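Long-range contacts in ferric enterobactin receptor PIRA (Pseudomonas aeruginosa, PDB 5FP2), which probably takes up ferric enterobactin and related siderophores across the outer membrane as a TonB-dependent receptor: residues D85-G90 / F534-K539; R166-V171 / S712-F717; T379-S384 / S406-A411; L629-Y634 / G660-S665. One frame throughout, in Å; residues are numbered along the deposited sequence.

Interaction 1: D85-G90 / F534-K539; sequences DIRGMG and FRNDYK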
loop_
_atom_site.group_PDB
_atom_site.type_symbol
_atom_site.label_atom_id
_atom_site.label_comp_id
_atom_site.label_asym_id
_atom_site.label_seq_id
_atom_site.Cartn_x
_atom_site.Cartn_y
_atom_site.Cartn_z
ATOM N N ASP A 85 7.249 -0.412 5.946
ATOM C CA ASP A 85 8.347 -1.375 5.958
ATOM C C ASP A 85 7.734 -2.746 6.183
ATOM O O ASP A 85 7.112 -2.975 7.208
ATOM C CB ASP A 85 9.302 -1.035 7.112
ATOM C CG ASP A 85 10.365 -2.090 7.331
ATOM O OD1 ASP A 85 10.344 -3.105 6.601
ATOM O OD2 ASP A 85 11.243 -1.881 8.202
ATOM N N ILE A 86 7.851 -3.651 5.224
ATOM C CA ILE A 86 7.185 -4.936 5.356
ATOM C C ILE A 86 8.182 -6.030 5.647
ATOM O O ILE A 86 9.108 -6.259 4.868
ATOM C CB ILE A 86 6.414 -5.322 4.091
ATOM C CG1 ILE A 86 5.412 -4.216 3.733
ATOM C CG2 ILE A 86 5.744 -6.678 4.289
ATOM C CD1 ILE A 86 4.394 -4.619 2.691
ATOM N N ARG A 87 7.977 -6.714 6.775
ATOM C CA ARG A 87 8.702 -7.932 7.090
ATOM C C ARG A 87 10.199 -7.620 7.195
ATOM O O ARG A 87 11.050 -8.417 6.790
ATOM C CB ARG A 87 8.402 -8.985 6.007
ATOM C CG ARG A 87 7.070 -9.724 6.180
ATOM C CD ARG A 87 7.093 -11.168 5.641
ATOM N NE ARG A 87 5.838 -11.914 5.852
ATOM C CZ ARG A 87 5.506 -13.006 5.170
ATOM N NH1 ARG A 87 6.385 -13.564 4.340
ATOM N NH2 ARG A 87 4.296 -13.530 5.303
ATOM N N GLY A 88 10.509 -6.427 7.694
ATOM C CA GLY A 88 11.887 -6.059 8.022
ATOM C C GLY A 88 12.717 -5.585 6.841
ATOM O O GLY A 88 13.890 -5.254 6.985
ATOM N N MET A 89 12.115 -5.549 5.664
ATOM C CA MET A 89 12.892 -5.522 4.434
ATOM C C MET A 89 13.292 -4.095 4.050
ATOM O O MET A 89 14.080 -3.886 3.122
ATOM C CB MET A 89 12.085 -6.165 3.303
ATOM C CG MET A 89 12.062 -7.685 3.367
ATOM S SD MET A 89 13.742 -8.327 3.383
ATOM C CE MET A 89 14.234 -8.076 1.678
ATOM N N GLY A 90 12.718 -3.114 4.745
ATOM C CA GLY A 90 12.932 -1.708 4.423
ATOM C C GLY A 90 11.834 -1.151 3.530
ATOM O O GLY A 90 11.075 -1.926 2.920
ATOM N N PHE A 534 7.672 -16.469 8.854
ATOM C CA PHE A 534 8.381 -16.044 7.654
ATOM C C PHE A 534 9.881 -16.003 7.905
ATOM O O PHE A 534 10.344 -16.017 9.107
ATOM C CB PHE A 534 7.872 -14.703 7.190
ATOM C CG PHE A 534 8.174 -13.577 8.134
ATOM C CD1 PHE A 534 7.279 -13.240 9.144
ATOM C CD2 PHE A 534 9.268 -12.757 7.924
ATOM C CE1 PHE A 534 7.467 -12.098 9.917
ATOM C CE2 PHE A 534 9.458 -11.613 8.685
ATOM C CZ PHE A 534 8.569 -11.292 9.696
ATOM N N ARG A 535 10.623 -16.188 6.803
ATOM C CA ARG A 535 12.064 -16.024 6.822
ATOM C C ARG A 535 12.483 -15.508 5.437
ATOM O O ARG A 535 12.085 -16.069 4.419
ATOM C CB ARG A 535 12.750 -17.357 7.170
ATOM C CG ARG A 535 14.260 -17.219 7.275
ATOM C CD ARG A 535 15.000 -18.395 6.671
ATOM N NE ARG A 535 16.444 -18.254 6.825
ATOM C CZ ARG A 535 17.117 -18.628 7.908
ATOM N NH1 ARG A 535 16.479 -19.158 8.943
ATOM N NH2 ARG A 535 18.437 -18.495 7.952
ATOM N N ASN A 536 13.168 -14.368 5.412
ATOM C CA ASN A 536 13.735 -13.834 4.174
ATOM C C ASN A 536 15.261 -13.791 4.285
ATOM O O ASN A 536 15.797 -13.377 5.320
ATOM C CB ASN A 536 13.199 -12.431 3.882
ATOM C CG ASN A 536 11.676 -12.374 3.810
ATOM O OD1 ASN A 536 10.996 -13.383 3.576
ATOM N ND2 ASN A 536 11.141 -11.157 3.919
ATOM N N ASP A 537 15.952 -14.284 3.255
ATOM C CA ASP A 537 17.417 -14.313 3.231
ATOM C C ASP A 537 17.910 -13.430 2.088
ATOM O O ASP A 537 17.814 -13.823 0.927
ATOM C CB ASP A 537 17.925 -15.734 2.974
ATOM C CG ASP A 537 17.531 -16.723 4.064
ATOM O OD1 ASP A 537 16.344 -17.134 4.078
ATOM O OD2 ASP A 537 18.447 -17.213 4.774
ATOM N N TYR A 538 18.478 -12.267 2.398
ATOM C CA TYR A 538 18.744 -11.281 1.356
ATOM C C TYR A 538 20.197 -10.809 1.286
ATOM O O TYR A 538 20.914 -10.789 2.283
ATOM C CB TYR A 538 17.795 -10.092 1.498
ATOM C CG TYR A 538 17.929 -9.339 2.800
ATOM C CD1 TYR A 538 17.218 -9.739 3.919
ATOM C CD2 TYR A 538 18.738 -8.215 2.902
ATOM C CE1 TYR A 538 17.307 -9.042 5.105
ATOM C CE2 TYR A 538 18.795 -7.476 4.067
ATOM C CZ TYR A 538 18.080 -7.893 5.163
ATOM O OH TYR A 538 18.235 -7.238 6.365
ATOM N N LYS A 539 20.609 -10.408 0.087
ATOM C CA LYS A 539 21.989 -10.000 -0.174
ATOM C C LYS A 539 22.118 -8.467 -0.297
ATOM O O LYS A 539 22.164 -7.756 0.710
ATOM C CB LYS A 539 22.496 -10.674 -1.452
ATOM C CG LYS A 539 22.895 -12.118 -1.265
ATOM C CD LYS A 539 23.147 -12.847 -2.574
ATOM C CE LYS A 539 23.478 -14.309 -2.255
ATOM N NZ LYS A 539 23.388 -15.248 -3.408
#
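R87 and M89, on a type I' turn of the plug domain (I86 to M89), press against F534, N536 and Y538 on the inward side of barrel strand 527-538, a plug-to-wall contact of the TonB-dependent receptor fold. Between these two segments the contact is made by CH-pi, Met-aromatic and van der Waals packing, without direct hydrogen bonds. R87 lies over F534: its CD sits 3.7 Å from the centroid of the F534 ring, a CH-pi contact over the face, and the two side chains run past each other in opposite directions. The guanidinium stays almost parallel to the ring, their planes 13° apart, while F534 CB lies over a guanidinium face, 3.4 Å from R87 NH1. Salt bridges continue from here: R87 reaches E517 and E573 on the strands flanking 527-538, so this plug arginine ends among barrel carboxylates deep in a buried contact. M89 supplies the sulfur contact. Bends at chi2 (-56°) and chi3 (-74°) curl its chain toward Y538, where M89 SD stands 4.3 Å from the ring centroid in an oblique Met-aromatic approach, and CE follows beside the same ring; the chain also brushes N536. Within the plug segment, M89 N to I86 O, 3.2 Å, spans the turn. M89 O accepts from K541 of the barrel and from N93 of the plug. R535 and D537, with side chains leaving the other side of the strand, form a salt bridge. Just past the turn, G90 N meets D85 OD1 at 3.0 Å, from above the carboxylate plane.

Interaction 2: R166-V171 / S712-F717; sequences RGSMTV and SMTTSF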
loop_
_atom_site.group_PDB
_atom_site.type_symbol
_atom_site.label_atom_id
_atom_site.label_comp_id
_atom_site.label_asym_id
_atom_site.label_seq_id
_atom_site.Cartn_x
_atom_site.Cartn_y
_atom_site.Cartn_z
ATOM N N ARG A 166 -23.279 10.814 -6.750
ATOM C CA ARG A 166 -22.687 10.486 -5.469
ATOM C C ARG A 166 -21.690 11.559 -5.082
ATOM O O ARG A 166 -20.688 11.767 -5.753
ATOM C CB ARG A 166 -21.995 9.122 -5.534
ATOM C CG ARG A 166 -21.784 8.448 -4.186
ATOM C CD ARG A 166 -21.116 7.084 -4.343
ATOM N NE ARG A 166 -22.037 5.999 -4.000
ATOM C CZ ARG A 166 -21.699 4.864 -3.382
ATOM N NH1 ARG A 166 -20.436 4.618 -3.023
ATOM N NH2 ARG A 166 -22.639 3.962 -3.132
ATOM N N GLY A 167 -21.951 12.212 -3.959
ATOM C CA GLY A 167 -20.991 13.148 -3.405
ATOM C C GLY A 167 -20.664 12.783 -1.977
ATOM O O GLY A 167 -21.483 12.190 -1.291
ATOM N N SER A 168 -19.434 13.077 -1.574
ATOM C CA SER A 168 -19.082 13.148 -0.173
ATOM C C SER A 168 -18.076 14.266 0.098
ATOM O O SER A 168 -17.204 14.558 -0.729
ATOM C CB SER A 168 -18.536 11.801 0.314
ATOM O OG SER A 168 -18.317 11.813 1.718
ATOM N N MET A 169 -18.236 14.902 1.261
ATOM C CA MET A 169 -17.177 15.691 1.877
ATOM C C MET A 169 -16.749 15.069 3.198
ATOM O O MET A 169 -17.501 14.318 3.825
ATOM C CB MET A 169 -17.663 17.107 2.155
ATOM C CG MET A 169 -17.707 17.991 0.923
ATOM S SD MET A 169 -18.067 19.708 1.353
ATOM C CE MET A 169 -16.897 19.915 2.719
ATOM N N THR A 170 -15.559 15.449 3.646
ATOM C CA THR A 170 -15.079 15.098 4.974
ATOM C C THR A 170 -14.219 16.207 5.530
ATOM O O THR A 170 -13.212 16.577 4.920
ATOM C CB THR A 170 -14.162 13.877 4.935
ATOM O OG1 THR A 170 -14.830 12.792 4.284
ATOM C CG2 THR A 170 -13.776 13.480 6.355
ATOM N N VAL A 171 -14.522 16.643 6.745
ATOM C CA VAL A 171 -13.568 17.469 7.456
ATOM C C VAL A 171 -13.027 16.763 8.692
ATOM O O VAL A 171 -13.777 16.180 9.481
ATOM C CB VAL A 171 -14.163 18.813 7.867
ATOM C CG1 VAL A 171 -13.033 19.793 8.132
ATOM C CG2 VAL A 171 -15.090 19.323 6.780
ATOM N N SER A 712 -14.181 14.475 13.384
ATOM C CA SER A 712 -14.431 14.369 11.952
ATOM C C SER A 712 -15.915 14.433 11.701
ATOM O O SER A 712 -16.712 13.885 12.457
ATOM C CB SER A 712 -13.928 13.031 11.419
ATOM O OG SER A 712 -14.085 12.926 10.014
ATOM N N MET A 713 -16.269 15.023 10.571
ATOM C CA MET A 713 -17.645 15.031 10.091
ATOM C C MET A 713 -17.633 14.608 8.644
ATOM O O MET A 713 -16.760 15.033 7.889
ATOM C CB MET A 713 -18.215 16.433 10.211
ATOM C CG MET A 713 -19.727 16.489 10.124
ATOM S SD MET A 713 -20.314 18.176 10.373
ATOM C CE MET A 713 -21.017 18.575 8.752
ATOM N N THR A 714 -18.552 13.731 8.268
ATOM C CA THR A 714 -18.713 13.380 6.872
ATOM C C THR A 714 -20.150 13.652 6.384
ATOM O O THR A 714 -21.108 13.095 6.906
ATOM C CB THR A 714 -18.253 11.932 6.603
ATOM O OG1 THR A 714 -16.823 11.894 6.527
ATOM C CG2 THR A 714 -18.800 11.425 5.292
ATOM N N THR A 715 -20.297 14.595 5.450
ATOM C CA THR A 715 -21.551 14.747 4.687
ATOM C C THR A 715 -21.449 14.013 3.361
ATOM O O THR A 715 -20.359 13.886 2.808
ATOM C CB THR A 715 -21.896 16.207 4.337
ATOM O OG1 THR A 715 -20.853 16.773 3.540
ATOM C CG2 THR A 715 -22.092 17.055 5.568
ATOM N N SER A 716 -22.596 13.639 2.801
ATOM C CA SER A 716 -22.641 12.919 1.526
ATOM C C SER A 716 -24.068 12.891 0.961
ATOM O O SER A 716 -25.025 12.814 1.727
ATOM C CB SER A 716 -22.173 11.484 1.736
ATOM O OG SER A 716 -23.230 10.731 2.318
ATOM N N PHE A 717 -24.217 12.797 -0.358
ATOM C CA PHE A 717 -25.549 12.612 -0.936
ATOM C C PHE A 717 -25.663 11.462 -1.952
ATOM O O PHE A 717 -26.222 11.627 -3.039
ATOM C CB PHE A 717 -26.081 13.933 -1.509
ATOM C CG PHE A 717 -25.129 14.636 -2.443
ATOM C CD1 PHE A 717 -24.718 14.022 -3.615
ATOM C CD2 PHE A 717 -24.743 15.958 -2.218
ATOM C CE1 PHE A 717 -23.882 14.673 -4.510
ATOM C CE2 PHE A 717 -23.898 16.614 -3.110
ATOM C CZ PHE A 717 -23.465 15.964 -4.252
#
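S168, T170 and T714 pack into the seam where the first barrel strand, 166-176, meets the last, 708-716, antiparallel and closing the 22-stranded beta barrel. The tightly bonded side is the face carrying S168, T170, T714 and S716. S168 OG, swung anti to its own backbone N (chi1 -174°), reaches T715 O at 3.1 Å. M169 N binds the same T715 O at 2.8 Å from the opposite face of the carbonyl plane, so one oxygen is gripped by two donors. Two residues along, T170 OG1 and T714 OG1 share a hydrogen bond of 3.1 Å, either hydroxyl able to donate, with T170 CG2 packed beside T714 OG1. T170 is buried and touches E129 of the plug domain, consistent with this face looking into the barrel. The other face, with M169, V171, M713 and T715, is more exposed and largely apolar, and its side chains make no hydrogen bond across the seam. M169 CB rests against T715 OG1, while M169 and M713 send their tips away from the partner strand, onto the surface, where lipid is the likely neighbour. Backbone bonds hold the pair V171 and M713 in both directions. At the C-terminal end the F717 ring folds back obliquely beside the G167 backbone, and F717 N binds G167 O at 3.0 Å.

Interaction 3: T379-S384 / S406-A411; sequences TLNDPS and SPKSKA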
loop_
_atom_site.group_PDB
_atom_site.type_symbol
_atom_site.label_atom_id
_atom_site.label_comp_id
_atom_site.label_asym_id
_atom_site.label_seq_id
_atom_site.Cartn_x
_atom_site.Cartn_y
_atom_site.Cartn_z
ATOM N N THR A 379 12.906 9.017 -16.459
ATOM C CA THR A 379 13.897 10.020 -16.794
ATOM C C THR A 379 14.064 10.965 -15.615
ATOM O O THR A 379 13.093 11.324 -14.959
ATOM C CB THR A 379 13.435 10.847 -17.990
ATOM O OG1 THR A 379 12.153 11.403 -17.680
ATOM C CG2 THR A 379 13.317 9.985 -19.237
ATOM N N LEU A 380 15.294 11.405 -15.388
ATOM C CA LEU A 380 15.584 12.339 -14.316
ATOM C C LEU A 380 16.449 13.487 -14.812
ATOM O O LEU A 380 17.527 13.273 -15.370
ATOM C CB LEU A 380 16.307 11.630 -13.179
ATOM C CG LEU A 380 16.733 12.573 -12.053
ATOM C CD1 LEU A 380 15.557 12.829 -11.126
ATOM C CD2 LEU A 380 17.920 12.016 -11.289
ATOM N N ASN A 381 15.996 14.706 -14.539
ATOM C CA ASN A 381 16.782 15.886 -14.814
ATOM C C ASN A 381 16.979 16.713 -13.551
ATOM O O ASN A 381 16.013 17.127 -12.919
ATOM C CB ASN A 381 16.091 16.720 -15.883
ATOM C CG ASN A 381 16.912 17.919 -16.303
ATOM O OD1 ASN A 381 18.142 17.914 -16.220
ATOM N ND2 ASN A 381 16.230 18.959 -16.748
ATOM N N ASP A 382 18.240 16.928 -13.187
ATOM C CA ASP A 382 18.598 17.584 -11.932
ATOM C C ASP A 382 20.021 18.126 -12.072
ATOM O O ASP A 382 20.982 17.354 -12.112
ATOM C CB ASP A 382 18.519 16.580 -10.766
ATOM C CG ASP A 382 18.816 17.212 -9.411
ATOM O OD1 ASP A 382 19.563 18.215 -9.358
ATOM O OD2 ASP A 382 18.303 16.689 -8.397
ATOM N N PRO A 383 20.154 19.450 -12.241
ATOM C CA PRO A 383 21.489 20.029 -12.370
ATOM C C PRO A 383 22.187 20.269 -11.034
ATOM O O PRO A 383 22.992 21.193 -10.926
ATOM C CB PRO A 383 21.233 21.377 -13.054
ATOM C CG PRO A 383 19.893 21.251 -13.685
ATOM C CD PRO A 383 19.116 20.335 -12.793
ATOM N N SER A 384 21.839 19.495 -10.009
ATOM C CA SER A 384 22.717 19.329 -8.854
ATOM C C SER A 384 23.528 18.043 -9.010
ATOM O O SER A 384 23.040 16.944 -8.746
ATOM C CB SER A 384 21.911 19.324 -7.554
ATOM O OG SER A 384 21.363 20.605 -7.302
ATOM N N SER A 406 25.653 16.857 -18.654
ATOM C CA SER A 406 25.085 15.528 -18.432
ATOM C C SER A 406 24.059 15.549 -17.298
ATOM O O SER A 406 24.193 14.802 -16.323
ATOM C CB SER A 406 26.199 14.524 -18.100
ATOM O OG SER A 406 25.669 13.253 -17.765
ATOM N N PRO A 407 23.028 16.409 -17.420
ATOM C CA PRO A 407 22.067 16.561 -16.328
ATOM C C PRO A 407 20.967 15.501 -16.341
ATOM O O PRO A 407 20.314 15.278 -15.315
ATOM C CB PRO A 407 21.474 17.945 -16.584
ATOM C CG PRO A 407 21.541 18.109 -18.070
ATOM C CD PRO A 407 22.691 17.269 -18.570
ATOM N N LYS A 408 20.781 14.847 -17.491
ATOM C CA LYS A 408 19.701 13.875 -17.666
ATOM C C LYS A 408 20.153 12.442 -17.350
ATOM O O LYS A 408 21.313 12.072 -17.554
ATOM C CB LYS A 408 19.135 13.955 -19.088
ATOM C CG LYS A 408 18.054 15.014 -19.240
ATOM C CD LYS A 408 17.693 15.267 -20.697
ATOM C CE LYS A 408 18.725 16.144 -21.397
ATOM N NZ LYS A 408 18.199 16.742 -22.659
ATOM N N SER A 409 19.228 11.644 -16.836
ATOM C CA SER A 409 19.482 10.234 -16.632
ATOM C C SER A 409 18.251 9.434 -17.005
ATOM O O SER A 409 17.157 9.740 -16.549
ATOM C CB SER A 409 19.835 9.972 -15.171
ATOM O OG SER A 409 20.985 10.708 -14.791
ATOM N N LYS A 410 18.454 8.361 -17.762
ATOM C CA LYS A 410 17.358 7.496 -18.167
ATOM C C LYS A 410 17.535 6.046 -17.707
ATOM O O LYS A 410 18.581 5.657 -17.176
ATOM C CB LYS A 410 17.197 7.527 -19.687
ATOM C CG LYS A 410 17.779 8.766 -20.356
ATOM C CD LYS A 410 17.987 8.582 -21.856
ATOM C CE LYS A 410 18.182 9.909 -22.570
ATOM N NZ LYS A 410 19.340 10.685 -22.049
ATOM N N ALA A 411 16.464 5.275 -17.856
ATOM C CA ALA A 411 16.472 3.844 -17.586
ATOM C C ALA A 411 15.191 3.271 -18.186
ATOM O O ALA A 411 14.129 3.886 -18.094
ATOM C CB ALA A 411 16.525 3.586 -16.087
#
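Strands 367-381 and 408-423 run antiparallel here, with L380 and S409 as a hydrogen-bonded pair: L380 N to S409 O and S409 N to L380 O are each 2.8 Å. One residue further, N381 and K408 form a non-hydrogen-bonded pair, and the pairing fades into a weak bond of 3.4 Å from D382 N to P407 O. On the face of T379, N381, K408 and K410, N381 carries the side-chain contact. A chi1 of -175° brings its amide alongside the P407 ring, the two side chains pointing the same way, and N381 OD1 comes 3.4 Å from P407 CB. The tips of K408 and K410 lead away from the strand pair. On the other face L380 and S409 stand beside each other, L380 CB to S409 CB 4.4 Å; L380 packs on L475, Y476 and Y482, and S409 OG is hydrogen-bonded to Y482. D382 OD1 accepts from S384 N at 2.7 Å, an Asx turn at the start of the connecting loop, which by barrel topology is probably extracellular, while D382 OD2 is held by Y476. The hairpin end is thus held by backbone bonds between its strands and, from outside them, by tyrosine hydroxyls: Y476 on D382, and Y482 on P407 O and S409, with the lysine tips of the other face leading away.

Interaction 4: L629-Y634 / G660-S665; sequences LTSTIY and GIWGVS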
loop_
_atom_site.group_PDB
_atom_site.type_symbol
_atom_site.label_atom_id
_atom_site.label_comp_id
_atom_site.label_asym_id
_atom_site.label_seq_id
_atom_site.Cartn_x
_atom_site.Cartn_y
_atom_site.Cartn_z
ATOM N N LEU A 629 -11.944 0.918 21.745
ATOM C CA LEU A 629 -10.705 1.082 22.481
ATOM C C LEU A 629 -9.599 0.455 21.643
ATOM O O LEU A 629 -9.760 -0.662 21.125
ATOM C CB LEU A 629 -10.833 0.362 23.817
ATOM C CG LEU A 629 -9.922 0.813 24.962
ATOM C CD1 LEU A 629 -10.019 2.323 25.147
ATOM C CD2 LEU A 629 -10.270 0.048 26.258
ATOM N N THR A 630 -8.506 1.187 21.452
ATOM C CA THR A 630 -7.361 0.612 20.763
ATOM C C THR A 630 -6.040 0.848 21.455
ATOM O O THR A 630 -5.771 1.925 21.998
ATOM C CB THR A 630 -7.161 1.172 19.368
ATOM O OG1 THR A 630 -6.585 2.480 19.483
ATOM C CG2 THR A 630 -8.479 1.197 18.596
ATOM N N SER A 631 -5.180 -0.157 21.318
ATOM C CA SER A 631 -3.860 -0.150 21.912
ATOM C C SER A 631 -2.838 -0.604 20.884
ATOM O O SER A 631 -3.143 -1.345 19.947
ATOM C CB SER A 631 -3.816 -1.063 23.139
ATOM O OG SER A 631 -4.386 -2.332 22.848
ATOM N N THR A 632 -1.630 -0.092 21.043
ATOM C CA THR A 632 -0.504 -0.606 20.319
ATOM C C THR A 632 0.612 -0.724 21.348
ATOM O O THR A 632 0.752 0.112 22.247
ATOM C CB THR A 632 -0.168 0.270 19.087
ATOM O OG1 THR A 632 0.859 -0.337 18.295
ATOM C CG2 THR A 632 0.256 1.658 19.501
ATOM N N ILE A 633 1.251 -1.885 21.339
ATOM C CA ILE A 633 2.289 -2.173 22.295
ATOM C C ILE A 633 3.548 -2.550 21.554
ATOM O O ILE A 633 3.535 -3.451 20.726
ATOM C CB ILE A 633 1.861 -3.311 23.244
ATOM C CG1 ILE A 633 0.648 -2.871 24.071
ATOM C CG2 ILE A 633 3.004 -3.689 24.172
ATOM C CD1 ILE A 633 -0.060 -4.000 24.787
ATOM N N TYR A 634 4.628 -1.843 21.847
ATOM C CA TYR A 634 5.937 -2.171 21.294
ATOM C C TYR A 634 6.815 -2.892 22.334
ATOM O O TYR A 634 6.682 -2.673 23.542
ATOM C CB TYR A 634 6.618 -0.894 20.803
ATOM C CG TYR A 634 5.749 -0.054 19.863
ATOM C CD1 TYR A 634 5.603 -0.405 18.527
ATOM C CD2 TYR A 634 5.071 1.085 20.312
ATOM C CE1 TYR A 634 4.848 0.363 17.666
ATOM C CE2 TYR A 634 4.263 1.823 19.466
ATOM C CZ TYR A 634 4.163 1.466 18.134
ATOM O OH TYR A 634 3.401 2.207 17.238
ATOM N N GLY A 660 3.539 1.176 25.856
ATOM C CA GLY A 660 2.141 1.106 25.421
ATOM C C GLY A 660 1.524 2.438 25.007
ATOM O O GLY A 660 1.930 3.503 25.486
ATOM N N ILE A 661 0.475 2.377 24.190
ATOM C CA ILE A 661 -0.178 3.595 23.719
ATOM C C ILE A 661 -1.633 3.339 23.370
ATOM O O ILE A 661 -1.929 2.522 22.504
ATOM C CB ILE A 661 0.572 4.131 22.497
ATOM C CG1 ILE A 661 1.625 5.138 22.950
ATOM C CG2 ILE A 661 -0.380 4.755 21.496
ATOM C CD1 ILE A 661 3.006 4.748 22.505
ATOM N N TRP A 662 -2.545 4.020 24.050
ATOM C CA TRP A 662 -3.954 3.642 23.973
ATOM C C TRP A 662 -4.796 4.780 23.485
ATOM O O TRP A 662 -4.705 5.871 24.037
ATOM C CB TRP A 662 -4.493 3.313 25.354
ATOM C CG TRP A 662 -4.381 1.877 25.793
ATOM C CD1 TRP A 662 -5.368 0.942 25.768
ATOM C CD2 TRP A 662 -3.253 1.254 26.389
ATOM N NE1 TRP A 662 -4.923 -0.244 26.302
ATOM C CE2 TRP A 662 -3.615 -0.085 26.667
ATOM C CE3 TRP A 662 -1.958 1.681 26.677
ATOM C CZ2 TRP A 662 -2.760 -0.977 27.311
ATOM C CZ3 TRP A 662 -1.069 0.759 27.228
ATOM C CH2 TRP A 662 -1.496 -0.537 27.597
ATOM N N GLY A 663 -5.716 4.507 22.559
ATOM C CA GLY A 663 -6.668 5.518 22.114
ATOM C C GLY A 663 -8.091 5.087 22.399
ATOM O O GLY A 663 -8.380 3.896 22.495
ATOM N N VAL A 664 -8.988 6.062 22.488
ATOM C CA VAL A 664 -10.426 5.804 22.492
ATOM C C VAL A 664 -11.099 6.578 21.367
ATOM O O VAL A 664 -10.619 7.638 20.977
ATOM C CB VAL A 664 -11.056 6.195 23.840
ATOM C CG1 VAL A 664 -10.996 7.697 24.060
ATOM C CG2 VAL A 664 -12.491 5.703 23.917
ATOM N N SER A 665 -12.227 6.056 20.886
ATOM C CA SER A 665 -12.834 6.505 19.637
ATOM C C SER A 665 -14.340 6.215 19.584
ATOM O O SER A 665 -14.807 5.114 19.917
ATOM C CB SER A 665 -12.156 5.806 18.468
ATOM O OG SER A 665 -12.275 6.576 17.289
#
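Strands 625-634 and 659-669 pair antiparallel, their directions 162° apart, through two hydrogen-bonded pairs: T630 with G663 and T632 with I661. In the first, T630 N to G663 O is 2.9 Å; in the second, T632 N to I661 O is 3.0 Å, and both pairs bond in the two directions. Between them lies the non-hydrogen-bonded pair S631 and W662. Here the indole lies across its neighbour strand: S631 CB stands over the five-membered ring of W662, 3.6 Å from its centroid and 16° off the normal, a CH-pi contact, with W662 NE1 the ring atom nearest that carbon. L629, on the same face, turns its CD1 toward the partner strand, 3.5 Å from G663 O and close to V664. On the opposite face T632 and I661, a cross-strand pair, point the same way; chi1 of -174° sends the T632 hydroxyl to N614 of the preceding strand and leaves T632 CG2 to meet I661 CG2 at 3.7 Å. I661 CD1 also meets the Y634 ring at its edge, 4.4 Å from Y634 CE2. T630 touches R51 and Y634 touches R62, both of the plug domain, consistent with this face looking into the barrel and with L629, I633, W662 and V664 lying on its outer surface. Such two-faced pairing of chain neighbours joined by a loop is the repeating beta hairpin of outer-membrane barrels, here enclosing a plug.

In the fold
From the N terminus, the chain first lays down the plug, whose turn 85-90 opens interaction 1, and then enters the barrel with strand 166-176, which opens interaction 2. Interaction 3 is a short hairpin closure, 379-384 with 406-411, nested inside both longer loops. Interaction 1 closes when 534-539 arrives, tying plug to wall; interaction 4 follows in series as a second hairpin, 629-634 with 660-665, nested inside interaction 2 alone. Last, 712-717 returns to the first strand and shuts the barrel, so interactions 1 and 2 cross along the chain. All four reach the same sheet; interactions 3 and 4 lie on opposite sides of the chain's centre, their centres 46 Å apart.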